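Side-chain contacts in putative oxidoreductase yhhX (Escherichia coli K-12, PDB 3F4L), which probably acts as an NADP-dependent oxidoreductase of the Gfo/Idh/MocA family, perhaps a scyllo-inositol dehydrogenase: residues 164-167 with 168-171; 329-332 with 333-336. One frame throughout, in Å; residues are numbered along the deposited sequence.

Contact 1: 164-167 with 168-171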
loop_
_atom_site.group_PDB
_atom_site.type_symbol
_atom_site.label_atom_id
_atom_site.label_comp_id
_atom_site.label_asym_id
_atom_site.label_seq_id
_atom_site.Cartn_x
_atom_site.Cartn_y
_atom_site.Cartn_z
ATOM N N PRO A 164 19.970 -14.216 15.193
ATOM C CA PRO A 164 20.071 -12.821 15.625
ATOM C C PRO A 164 21.039 -11.989 14.802
ATOM O O PRO A 164 21.994 -12.510 14.220
ATOM C CB PRO A 164 20.483 -12.945 17.090
ATOM C CG PRO A 164 19.778 -14.202 17.516
ATOM C CD PRO A 164 20.066 -15.129 16.347
ATOM N N GLY A 165 20.772 -10.690 14.751
ATOM C CA GLY A 165 21.621 -9.792 13.997
ATOM C C GLY A 165 21.261 -8.346 14.257
ATOM O O GLY A 165 20.405 -8.052 15.089
ATOM N N LEU A 166 21.925 -7.447 13.540
ATOM C CA LEU A 166 21.695 -6.014 13.669
ATOM C C LEU A 166 20.785 -5.512 12.548
ATOM O O LEU A 166 20.423 -6.262 11.636
ATOM C CB LEU A 166 23.030 -5.266 13.614
ATOM C CG LEU A 166 24.022 -5.409 14.775
ATOM C CD1 LEU A 166 23.414 -4.809 16.033
ATOM C CD2 LEU A 166 24.377 -6.868 14.979
ATOM N N PRO A 167 20.394 -4.229 12.603
ATOM C CA PRO A 167 19.528 -3.689 11.556
ATOM C C PRO A 167 20.094 -3.919 10.156
ATOM O O PRO A 167 19.341 -4.140 9.213
ATOM C CB PRO A 167 19.441 -2.215 11.921
ATOM C CG PRO A 167 19.430 -2.266 13.413
ATOM C CD PRO A 167 20.547 -3.259 13.702
ATOM N N GLN A 168 21.420 -3.890 10.033
ATOM C CA GLN A 168 22.082 -4.087 8.744
ATOM C C GLN A 168 21.898 -5.475 8.135
ATOM O O GLN A 168 22.203 -5.683 6.958
ATOM C CB GLN A 168 23.590 -3.848 8.861
ATOM C CG GLN A 168 24.006 -2.583 9.577
ATOM C CD GLN A 168 24.166 -2.790 11.076
ATOM O OE1 GLN A 168 23.229 -2.589 11.849
ATOM N NE2 GLN A 168 25.363 -3.207 11.489
ATOM N N ASP A 169 21.427 -6.428 8.933
ATOM C CA ASP A 169 21.236 -7.793 8.447
ATOM C C ASP A 169 19.794 -8.053 8.016
ATOM O O ASP A 169 19.473 -9.128 7.511
ATOM C CB ASP A 169 21.609 -8.788 9.547
ATOM C CG ASP A 169 22.979 -8.521 10.130
ATOM O OD1 ASP A 169 23.976 -8.638 9.386
ATOM O OD2 ASP A 169 23.058 -8.185 11.330
ATOM N N GLY A 170 18.932 -7.066 8.218
ATOM C CA GLY A 170 17.530 -7.232 7.870
ATOM C C GLY A 170 17.187 -7.065 6.407
ATOM O O GLY A 170 18.048 -6.771 5.578
ATOM N N ALA A 171 15.902 -7.237 6.104
ATOM C CA ALA A 171 15.390 -7.127 4.747
ATOM C C ALA A 171 15.430 -5.709 4.182
ATOM O O ALA A 171 15.616 -5.529 2.975
ATOM C CB ALA A 171 13.952 -7.667 4.693
#
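The backbone N of Leu-166 gives its hydrogen to the carboxylate of Asp-169, three residues further on, with N and OD2 2.6 Å apart and an N-H...O angle of 151°. The donor meets OD2 nearly along its C-O bond. Asp-169 holds CG beside its own backbone N (chi1 -52°), which turns the carboxylate back toward the Leu-166 amide, alongside that residue's side chain. The same residue also donates: its N bonds to Leu-166 O at 2.9 Å, so both polar backbone atoms of Leu-166 are satisfied by Asp-169. One residue on, Gly-170 N bonds to Pro-167 O at 3.1 Å. These two i to i+3 bonds make the short 3-10 turn, and in each the donor stands well above the carbonyl plane, off the lone pairs. Pro-167, whose N has no hydrogen to give, fits the start of that turn. Gln-168 bends at chi2 (89°) and folds its amide back alongside the preceding residues; OE1 lies 3.2 Å from CB of Leu-166 and 3.3 Å from CD of Pro-167, contacts with carbon rather than hydrogen bonds. This is a surface turn in the long connection that follows strand 146-152, and Gly-170 is the N-cap residue of helix 171-187. Asp-169 also touches Pro-206, the backbone of Ala-171 is hydrogen-bonded to Asp-207, and Pro-167 packs on Phe-333, so the turn leads into helix 171-187 beside the loop before strand 209-216 and the loop between helix 319-331 and strand 339-342.

Contact 2: 329-332 with 333-336; sequences LERG and FEQA
OE1 of Glu-334 takes hydrogen bonds from two nitrogens of Arg-331: a good one from NH2 at 3.0 Å (163°) and a weak one from NE at 3.4 Å. NH2 reaches it on the syn lone pair, and OE1 lies in the guanidinium plane, at its edge. A further weak bond joins NE to OE2 at 3.0 Å, but the two planes are turned 50° apart, so this is not a flat two-pronged pairing. A bend at chi3 (62°) turns the NE and NH2 edge of Arg-331 to the carboxylate of Glu-334, which is extended beyond CG and runs alongside. In the backbone, Phe-333 N bonds to Glu-330 O at 3.1 Å; the type I turn from Arg-331 to Glu-334 follows, closed by a weak bond from Glu-334 N to Arg-331 O. One water links Arg-331 O to Gln-335 N, and a second donates to the carbonyl oxygens of Gly-332 and Gln-335. The Phe-333 ring brings CD2 within 3.6 Å of Leu-329 O. The salt bridge is thus lopsided, one straight bond and two weak ones; the stronger partner of Arg-331 is Thr-342 O, bonded to NH1, while the arginine probably stabilises the glutamate's negative charge.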
loop_
_atom_site.group_PDB
_atom_site.type_symbol
_atom_site.label_atom_id
_atom_site.label_comp_id
_atom_site.label_asym_id
_atom_site.label_seq_id
_atom_site.Cartn_x
_atom_site.Cartn_y
_atom_site.Cartn_z
ATOM N N LEU A 329 18.030 4.540 4.590
ATOM C CA LEU A 329 18.148 3.266 5.284
ATOM C C LEU A 329 18.510 3.469 6.762
ATOM O O LEU A 329 17.879 2.887 7.652
ATOM C CB LEU A 329 19.204 2.386 4.597
ATOM C CG LEU A 329 18.790 1.810 3.237
ATOM C CD1 LEU A 329 19.956 1.084 2.586
ATOM C CD2 LEU A 329 17.608 0.856 3.444
ATOM N N GLU A 330 19.507 4.309 7.020
ATOM C CA GLU A 330 19.947 4.575 8.390
ATOM C C GLU A 330 18.854 5.168 9.257
ATOM O O GLU A 330 18.612 4.705 10.367
ATOM C CB GLU A 330 21.144 5.537 8.410
ATOM C CG GLU A 330 22.390 5.047 7.689
ATOM C CD GLU A 330 23.612 5.907 7.992
ATOM O OE1 GLU A 330 23.506 7.153 7.906
ATOM O OE2 GLU A 330 24.679 5.333 8.314
ATOM N N ARG A 331 18.195 6.203 8.748
ATOM C CA ARG A 331 17.149 6.872 9.504
ATOM C C ARG A 331 15.905 6.016 9.736
ATOM O O ARG A 331 15.007 6.410 10.477
ATOM C CB ARG A 331 16.782 8.197 8.829
ATOM C CG ARG A 331 17.963 9.178 8.772
ATOM C CD ARG A 331 17.498 10.605 8.506
ATOM N NE ARG A 331 16.627 11.071 9.578
ATOM C CZ ARG A 331 15.988 12.236 9.575
ATOM N NH1 ARG A 331 16.118 13.065 8.547
ATOM N NH2 ARG A 331 15.219 12.573 10.606
ATOM N N GLY A 332 15.860 4.842 9.120
ATOM C CA GLY A 332 14.721 3.970 9.321
ATOM C C GLY A 332 14.801 3.371 10.716
ATOM O O GLY A 332 13.798 2.934 11.277
ATOM N N PHE A 333 16.005 3.361 11.278
ATOM C CA PHE A 333 16.226 2.812 12.611
ATOM C C PHE A 333 16.552 3.924 13.614
ATOM O O PHE A 333 17.056 3.674 14.708
ATOM C CB PHE A 333 17.350 1.767 12.546
ATOM C CG PHE A 333 17.019 0.596 11.666
ATOM C CD1 PHE A 333 16.164 -0.407 12.109
ATOM C CD2 PHE A 333 17.494 0.536 10.361
ATOM C CE1 PHE A 333 15.784 -1.445 11.265
ATOM C CE2 PHE A 333 17.117 -0.500 9.511
ATOM C CZ PHE A 333 16.259 -1.492 9.966
ATOM N N GLU A 334 16.238 5.153 13.224
ATOM C CA GLU A 334 16.475 6.325 14.057
ATOM C C GLU A 334 15.564 6.264 15.279
ATOM O O GLU A 334 15.977 6.584 16.393
ATOM C CB GLU A 334 16.189 7.586 13.245
ATOM C CG GLU A 334 16.680 8.869 13.865
ATOM C CD GLU A 334 16.510 10.041 12.926
ATOM O OE1 GLU A 334 15.353 10.429 12.661
ATOM O OE2 GLU A 334 17.535 10.563 12.444
ATOM N N GLN A 335 14.318 5.856 15.060
ATOM C CA GLN A 335 13.350 5.723 16.141
ATOM C C GLN A 335 12.523 4.462 15.910
ATOM O O GLN A 335 12.609 3.844 14.845
ATOM C CB GLN A 335 12.460 6.973 16.227
ATOM C CG GLN A 335 11.728 7.343 14.962
ATOM C CD GLN A 335 11.176 8.764 15.003
ATOM O OE1 GLN A 335 10.518 9.162 15.970
ATOM N NE2 GLN A 335 11.439 9.533 13.945
ATOM N N ALA A 336 11.744 4.062 16.908
ATOM C CA ALA A 336 10.923 2.863 16.787
ATOM C C ALA A 336 9.913 2.989 15.648
ATOM O O ALA A 336 9.418 4.083 15.363
ATOM C CB ALA A 336 10.189 2.590 18.107
HETATM O O HOH W 1 12.950 6.799 12.214
HETATM O O HOH W 2 11.270 3.617 12.085
#

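Contacts 1 and 2 lie far apart in sequence but adjacent in space, their centres about 13 Å apart. They meet through nonpolar packing, with CB of Pro-167 3.7 Å from CD2 of Phe-333. Both belong to the C-terminal alpha/beta domain: the turn of 164-171 leads into helix 171-187, while 329-336 leads out of helix 319-331. These helices pack together where Leu-329 touches Phe-172, Tyr-173 and Met-180, and both turns also border Asp-207. The centres of contacts 1 and 2 lie about 19 and 21 Å from the centre of the chain. Neither includes a residue identified with the active or cofactor site; plain packing joins the loop before helix 171-187 to the one after helix 319-331.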